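Translation initiation factor eIF2 assembly protein (Schizosaccharomyces pombe, PDB 4ZGP) acts as an ATP-dependent folding chaperone that binds the gamma subunit of eIF2 and allows it to assemble with the alpha and beta subunits. Local coordinates at residues K103-L108 / L180-W185; R202-C207 / E277-E282. All blocks are in the same frame, centred on the assembly; numbering follows the deposited sequence.

The two contacts belong to the two parts of an ATP-grasp protein that hold the nucleotide between them. Contact 1 joins the end of helix 95-107 to strand 180-184, where Lys183 and Glu184 meet the ADP, as does Trp185 just beyond its end. Contact 2 fastens strand 202-208 to the loop after helix 273-278, in the part built on the five-stranded sheet. It lies back from the nucleotide: the side chain of Ala205 is about 9 Å from that of Arg195, an ATP-binding residue. The centres of contact 1 and contact 2, on opposite sides of the chain's centre, are about 35 Å apart; the nearest atoms of contact 1 and contact 2 are about 16 Å apart.

Contact 1. Residues K103-L108 / L180-W185; sequences KAIKEL and LVLKEW. With ADP (adenosine-5'-diphosphate), chain C.
Leu108 and Leu182 bring the end of helix 95-107 against strand 180-184. A methyl of Leu108, CD1, sits tightly against the backbone, 3.2 Å from Leu182 O, while its other methyl, CD2, lies 4.1 Å from Glu184 CB. Leu182 reaches back with CD1, which meets Ala104 CB at 3.5 Å; a residue as small as alanine lets the helix come this near. With CG anti to its carbonyl carbon (chi1 -58°), Leu182 directs this branch at the helix, and Val112 and Val141 also touch the Leu182 side chain. The backbone oxygen of Leu108 stands over the flat face of the Glu184 carboxylate, 3.0 Å from CD. Both groups are acceptors, so no hydrogen bond joins them. Lys47 touches the side chains of Leu108 and Glu184 and hydrogen-bonds through its backbone to Glu184. Were Glu184 cut back to an alanine, the Leu108 carbonyl would probably lose the carboxylate that covers it and Lys47 part of its packing.

The alternation of the strand turns Lys183 to its other side, toward ADP. A bend at chi3 (-63°) brings its amine, NZ, 2.8 Å from ADP N7 and 3.0 Å from ADP O2A; one long cationic side chain thus grips both base and alpha-phosphate. Adenine N6 donates to Glu184 O at 2.9 Å, with an N-H...O angle of 155°. Beyond it, the Trp185 ring comes up to the base with CD1 3.7 Å from ADP C2, while Lys134 makes a cation-pi contact with that ring; Phe186 N gives ADP a further bond. The strand's apolar side thus packs on helix 95-107, whereas the lysine at N7 and the alpha-phosphate and the backbone carbonyl reading the adenine amino group are characteristic of the adenine pocket of an ATP-grasp fold.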
loop_
_atom_site.group_PDB
_atom_site.type_symbol
_atom_site.label_atom_id
_atom_site.label_comp_id
_atom_site.label_asym_id
_atom_site.label_seq_id
_atom_site.Cartn_x
_atom_site.Cartn_y
_atom_site.Cartn_z
ATOM N N LYS A 103 -11.705 -19.123 2.135
ATOM C CA LYS A 103 -11.892 -19.185 3.579
ATOM C C LYS A 103 -11.612 -17.802 4.179
ATOM O O LYS A 103 -12.402 -17.268 4.968
ATOM C CB LYS A 103 -10.976 -20.246 4.193
ATOM C CG LYS A 103 -10.919 -20.227 5.715
ATOM C CD LYS A 103 -10.020 -21.334 6.261
ATOM C CE LYS A 103 -10.807 -22.617 6.457
ATOM N NZ LYS A 103 -11.949 -22.396 7.393
ATOM N N ALA A 104 -10.490 -17.224 3.774
ATOM C CA ALA A 104 -10.113 -15.880 4.210
ATOM C C ALA A 104 -11.162 -14.831 3.823
ATOM O O ALA A 104 -11.521 -13.970 4.626
ATOM C CB ALA A 104 -8.760 -15.518 3.637
ATOM N N ILE A 105 -11.680 -14.922 2.601
ATOM C CA ILE A 105 -12.701 -13.985 2.157
ATOM C C ILE A 105 -13.953 -14.070 3.019
ATOM O O ILE A 105 -14.493 -13.050 3.456
ATOM C CB ILE A 105 -13.060 -14.229 0.681
ATOM C CG1 ILE A 105 -11.832 -13.970 -0.195
ATOM C CG2 ILE A 105 -14.249 -13.345 0.269
ATOM C CD1 ILE A 105 -12.057 -14.187 -1.691
ATOM N N LYS A 106 -14.418 -15.295 3.264
ATOM C CA LYS A 106 -15.566 -15.523 4.143
ATOM C C LYS A 106 -15.347 -14.930 5.535
ATOM O O LYS A 106 -16.210 -14.232 6.086
ATOM C CB LYS A 106 -15.845 -17.023 4.267
ATOM C CG LYS A 106 -16.902 -17.361 5.308
ATOM C CD LYS A 106 -16.950 -18.871 5.577
ATOM C CE LYS A 106 -15.554 -19.433 5.827
ATOM N NZ LYS A 106 -15.529 -20.928 5.863
ATOM N N GLU A 107 -14.181 -15.212 6.097
ATOM C CA GLU A 107 -13.803 -14.694 7.415
ATOM C C GLU A 107 -13.723 -13.168 7.486
ATOM O O GLU A 107 -13.827 -12.590 8.569
ATOM C CB GLU A 107 -12.464 -15.296 7.829
ATOM C CG GLU A 107 -12.571 -16.750 8.261
ATOM C CD GLU A 107 -11.222 -17.434 8.364
ATOM O OE1 GLU A 107 -11.195 -18.667 8.561
ATOM O OE2 GLU A 107 -10.187 -16.742 8.235
ATOM N N LEU A 108 -13.541 -12.517 6.343
ATOM C CA LEU A 108 -13.447 -11.054 6.305
ATOM C C LEU A 108 -14.795 -10.433 5.945
ATOM O O LEU A 108 -14.909 -9.222 5.766
ATOM C CB LEU A 108 -12.358 -10.610 5.321
ATOM C CG LEU A 108 -10.931 -10.955 5.780
ATOM C CD1 LEU A 108 -9.906 -10.790 4.662
ATOM C CD2 LEU A 108 -10.516 -10.119 7.007
ATOM N N LEU A 180 0.371 -13.458 0.088
ATOM C CA LEU A 180 -0.897 -13.023 -0.443
ATOM C C LEU A 180 -1.689 -12.347 0.661
ATOM O O LEU A 180 -2.056 -12.962 1.667
ATOM C CB LEU A 180 -1.686 -14.205 -1.029
ATOM C CG LEU A 180 -3.115 -13.859 -1.443
ATOM C CD1 LEU A 180 -3.111 -12.765 -2.472
ATOM C CD2 LEU A 180 -3.826 -15.100 -1.985
ATOM N N VAL A 181 -1.951 -11.067 0.457
ATOM C CA VAL A 181 -2.687 -10.278 1.416
ATOM C C VAL A 181 -4.118 -10.107 0.950
ATOM O O VAL A 181 -4.365 -9.705 -0.175
ATOM C CB VAL A 181 -2.034 -8.879 1.608
ATOM C CG1 VAL A 181 -2.834 -8.054 2.595
ATOM C CG2 VAL A 181 -0.585 -9.036 2.062
ATOM N N LEU A 182 -5.055 -10.416 1.830
ATOM C CA LEU A 182 -6.454 -10.128 1.579
ATOM C C LEU A 182 -6.949 -9.136 2.630
ATOM O O LEU A 182 -7.125 -9.469 3.801
ATOM C CB LEU A 182 -7.279 -11.431 1.609
ATOM C CG LEU A 182 -6.797 -12.471 0.596
ATOM C CD1 LEU A 182 -7.503 -13.803 0.805
ATOM C CD2 LEU A 182 -6.993 -11.970 -0.854
ATOM N N LYS A 183 -7.155 -7.894 2.213
ATOM C CA LYS A 183 -7.701 -6.879 3.101
ATOM C C LYS A 183 -9.200 -6.879 3.062
ATOM O O LYS A 183 -9.770 -6.958 1.986
ATOM C CB LYS A 183 -7.179 -5.503 2.693
ATOM C CG LYS A 183 -5.652 -5.503 2.710
ATOM C CD LYS A 183 -5.093 -4.175 2.363
ATOM C CE LYS A 183 -5.468 -3.785 0.961
ATOM N NZ LYS A 183 -5.289 -2.315 0.862
ATOM N N GLU A 184 -9.848 -6.740 4.215
ATOM C CA GLU A 184 -11.300 -6.601 4.205
ATOM C C GLU A 184 -11.690 -5.380 3.384
ATOM O O GLU A 184 -11.167 -4.298 3.601
ATOM C CB GLU A 184 -11.868 -6.479 5.613
ATOM C CG GLU A 184 -13.365 -6.226 5.599
ATOM C CD GLU A 184 -14.029 -6.542 6.914
ATOM O OE1 GLU A 184 -13.357 -7.095 7.816
ATOM O OE2 GLU A 184 -15.232 -6.234 7.036
ATOM N N TRP A 185 -12.591 -5.564 2.426
ATOM C CA TRP A 185 -13.069 -4.460 1.620
ATOM C C TRP A 185 -14.013 -3.584 2.416
ATOM O O TRP A 185 -14.830 -4.067 3.189
ATOM C CB TRP A 185 -13.762 -4.970 0.352
ATOM C CG TRP A 185 -14.383 -3.869 -0.478
ATOM C CD1 TRP A 185 -13.783 -3.151 -1.478
ATOM C CD2 TRP A 185 -15.717 -3.371 -0.375
ATOM N NE1 TRP A 185 -14.662 -2.235 -2.000
ATOM C CE2 TRP A 185 -15.857 -2.348 -1.337
ATOM C CE3 TRP A 185 -16.805 -3.679 0.449
ATOM C CZ2 TRP A 185 -17.043 -1.640 -1.504
ATOM C CZ3 TRP A 185 -17.986 -2.977 0.278
ATOM C CH2 TRP A 185 -18.095 -1.969 -0.688
HETATM P PB ADP C . -0.871 1.602 -2.649
HETATM O O1B ADP C . -0.200 2.130 -1.390
HETATM O O2B ADP C . -0.050 0.564 -3.393
HETATM O O3B ADP C . -1.476 2.730 -3.457
HETATM P PA ADP C . -3.158 0.996 -0.976
HETATM O O1A ADP C . -2.705 2.250 -0.270
HETATM O O2A ADP C . -3.393 -0.315 -0.244
HETATM O O3A ADP C . -2.122 0.677 -2.175
HETATM O "O5'" ADP C . -4.521 1.371 -1.735
HETATM C "C5'" ADP C . -4.578 1.627 -3.139
HETATM C "C4'" ADP C . -5.970 2.188 -3.374
HETATM O "O4'" ADP C . -6.924 1.127 -3.301
HETATM C "C3'" ADP C . -6.339 3.175 -2.278
HETATM O "O3'" ADP C . -6.168 4.525 -2.721
HETATM C "C2'" ADP C . -7.786 2.879 -1.947
HETATM O "O2'" ADP C . -8.662 3.812 -2.586
HETATM C "C1'" ADP C . -8.053 1.495 -2.501
HETATM N N9 ADP C . -8.152 0.565 -1.349
HETATM C C8 ADP C . -7.105 0.080 -0.647
HETATM N N7 ADP C . -7.530 -0.745 0.349
HETATM C C5 ADP C . -8.880 -0.795 0.289
HETATM C C6 ADP C . -9.952 -1.487 1.043
HETATM N N6 ADP C . -9.625 -2.300 2.081
HETATM N N1 ADP C . -11.240 -1.278 0.662
HETATM C C2 ADP C . -11.533 -0.471 -0.382
HETATM N N3 ADP C . -10.610 0.189 -1.113
HETATM C C4 ADP C . -9.285 0.068 -0.832
#

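Contact 2. Residues R202-C207 / E277-E282; sequences RLIAFC and ESMNSE
Ile204 and Ser281 mark the closest backbone approach, their CA atoms 5.9 Å apart, where strand 202-208 and the loop after helix 273-278 run roughly antiparallel, their directions differing by 141°. Ile204 fills the gap between them. Its CG2 lies 3.8 Å from Ser281 CA, and its CD1 is near the CB and SD atoms of Met279. With CG1 between backbone N and carbonyl carbon (chi1 59°), the two branches of the isoleucine spread over neighbouring parts of the loop, a task suited to a beta-branched side chain. The side chain of Met279, the first residue to leave the helix, crosses that of Ile204 obliquely. Its flexible thioether reaches the strand with SD 3.5 Å from Ile204 O and 4.2 Å from Ala205 CB.

Toward the start of the strand, Arg202 folds its chain across the carbonyl of Ser281. NE donates to Ser281 O from the edge of the guanidinium, near its plane; the modelled separation of 2.4 Å is improbably short, so its exact length is doubtful. NH2 adds a weak bond to Asn283 O, giving this long, multidonor side chain a second hold on the loop. The loop braces itself through an Asx turn: Glu282 N donates to Asn280 OD1 at 3.2 Å, almost straight (171°) but from above the carbonyl plane. Lys199, on the adjacent strand, hydrogen-bonds Met279 O.

Ile204 and Ala205 both pair through their backbones with Phe197 of strand 193-199, and both turn their side chains toward the loop. Together with the helix-like backbone of Ile204, this fits a classic beta bulge, set in the five-stranded mixed sheet whose strands 193-199, 243-250 and 253-261 carry nucleotide-binding residues of the ATP-grasp fold.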
loop_
_atom_site.group_PDB
_atom_site.type_symbol
_atom_site.label_atom_id
_atom_site.label_comp_id
_atom_site.label_asym_id
_atom_site.label_seq_id
_atom_site.Cartn_x
_atom_site.Cartn_y
_atom_site.Cartn_z
ATOM N N ARG A 202 9.881 12.901 11.360
ATOM C CA ARG A 202 8.972 14.024 11.433
ATOM C C ARG A 202 8.094 14.102 10.164
ATOM O O ARG A 202 8.526 13.751 9.077
ATOM C CB ARG A 202 9.765 15.319 11.636
ATOM C CG ARG A 202 10.472 15.353 13.003
ATOM C CD ARG A 202 11.485 16.485 13.115
ATOM N NE ARG A 202 10.896 17.780 12.787
ATOM C CZ ARG A 202 10.171 18.505 13.633
ATOM N NH1 ARG A 202 9.945 18.064 14.866
ATOM N NH2 ARG A 202 9.673 19.669 13.243
ATOM N N LEU A 203 6.867 14.563 10.337
ATOM C CA LEU A 203 5.960 14.754 9.214
ATOM C C LEU A 203 6.297 16.048 8.476
ATOM O O LEU A 203 6.023 17.132 8.992
ATOM C CB LEU A 203 4.527 14.803 9.713
ATOM C CG LEU A 203 3.429 14.997 8.668
ATOM C CD1 LEU A 203 3.246 13.720 7.871
ATOM C CD2 LEU A 203 2.119 15.384 9.358
ATOM N N ILE A 204 6.871 15.922 7.293
ATOM C CA ILE A 204 7.315 17.096 6.550
ATOM C C ILE A 204 6.275 17.566 5.534
ATOM O O ILE A 204 6.287 18.729 5.118
ATOM C CB ILE A 204 8.635 16.833 5.835
ATOM C CG1 ILE A 204 8.513 15.652 4.863
ATOM C CG2 ILE A 204 9.740 16.582 6.859
ATOM C CD1 ILE A 204 9.668 15.498 3.903
ATOM N N ALA A 205 5.372 16.667 5.146
ATOM C CA ALA A 205 4.406 16.967 4.086
ATOM C C ALA A 205 3.318 15.913 4.019
ATOM O O ALA A 205 3.569 14.757 4.330
ATOM C CB ALA A 205 5.094 17.044 2.733
ATOM N N PHE A 206 2.130 16.315 3.575
ATOM C CA PHE A 206 1.124 15.336 3.154
ATOM C C PHE A 206 0.198 15.953 2.132
ATOM O O PHE A 206 0.064 17.182 2.050
ATOM C CB PHE A 206 0.325 14.762 4.347
ATOM C CG PHE A 206 -0.664 15.709 4.995
ATOM C CD1 PHE A 206 -1.983 15.805 4.542
ATOM C CD2 PHE A 206 -0.305 16.433 6.117
ATOM C CE1 PHE A 206 -2.897 16.636 5.158
ATOM C CE2 PHE A 206 -1.232 17.275 6.757
ATOM C CZ PHE A 206 -2.526 17.372 6.279
ATOM N N CYS A 207 -0.414 15.092 1.325
ATOM C CA CYS A 207 -1.298 15.563 0.284
ATOM C C CYS A 207 -2.469 14.643 0.140
ATOM O O CYS A 207 -2.426 13.489 0.543
ATOM C CB CYS A 207 -0.560 15.691 -1.064
ATOM S SG CYS A 207 0.159 14.199 -1.775
ATOM N N GLU A 277 13.134 15.525 -1.170
ATOM C CA GLU A 277 14.521 15.252 -0.825
ATOM C C GLU A 277 15.217 16.452 -0.189
ATOM O O GLU A 277 16.009 16.301 0.734
ATOM C CB GLU A 277 15.272 14.820 -2.073
ATOM C CG GLU A 277 16.680 14.378 -1.822
ATOM C CD GLU A 277 17.309 13.830 -3.079
ATOM O OE1 GLU A 277 16.594 13.708 -4.102
ATOM O OE2 GLU A 277 18.512 13.522 -3.046
ATOM N N SER A 278 14.903 17.649 -0.669
ATOM C CA SER A 278 15.588 18.832 -0.164
ATOM C C SER A 278 14.882 19.396 1.067
ATOM O O SER A 278 15.480 20.128 1.859
ATOM C CB SER A 278 15.711 19.890 -1.266
ATOM O OG SER A 278 14.435 20.326 -1.693
ATOM N N MET A 279 13.623 19.004 1.265
ATOM C CA MET A 279 12.837 19.557 2.357
ATOM C C MET A 279 13.493 19.351 3.702
ATOM O O MET A 279 14.033 18.277 4.011
ATOM C CB MET A 279 11.441 18.952 2.371
ATOM C CG MET A 279 10.378 19.889 2.863
ATOM S SD MET A 279 8.733 19.180 2.591
ATOM C CE MET A 279 8.797 18.787 0.855
ATOM N N ASN A 280 13.463 20.415 4.494
ATOM C CA ASN A 280 14.052 20.417 5.821
ATOM C C ASN A 280 13.146 19.700 6.819
ATOM O O ASN A 280 11.961 20.005 6.905
ATOM C CB ASN A 280 14.307 21.857 6.259
ATOM C CG ASN A 280 14.971 21.949 7.610
ATOM O OD1 ASN A 280 15.534 20.973 8.110
ATOM N ND2 ASN A 280 14.924 23.137 8.208
ATOM N N SER A 281 13.695 18.758 7.583
ATOM C CA SER A 281 12.864 17.984 8.502
ATOM C C SER A 281 12.562 18.738 9.797
ATOM O O SER A 281 11.658 18.362 10.545
ATOM C CB SER A 281 13.524 16.636 8.817
ATOM O OG SER A 281 14.797 16.804 9.419
ATOM N N GLU A 282 13.297 19.820 10.045
ATOM C CA GLU A 282 13.179 20.553 11.307
ATOM C C GLU A 282 12.049 21.567 11.323
ATOM O O GLU A 282 11.832 22.240 12.329
ATOM C CB GLU A 282 14.493 21.265 11.627
ATOM C CG GLU A 282 15.584 20.336 12.122
ATOM C CD GLU A 282 16.929 20.645 11.501
ATOM O OE1 GLU A 282 17.737 21.348 12.144
ATOM O OE2 GLU A 282 17.175 20.184 10.365
#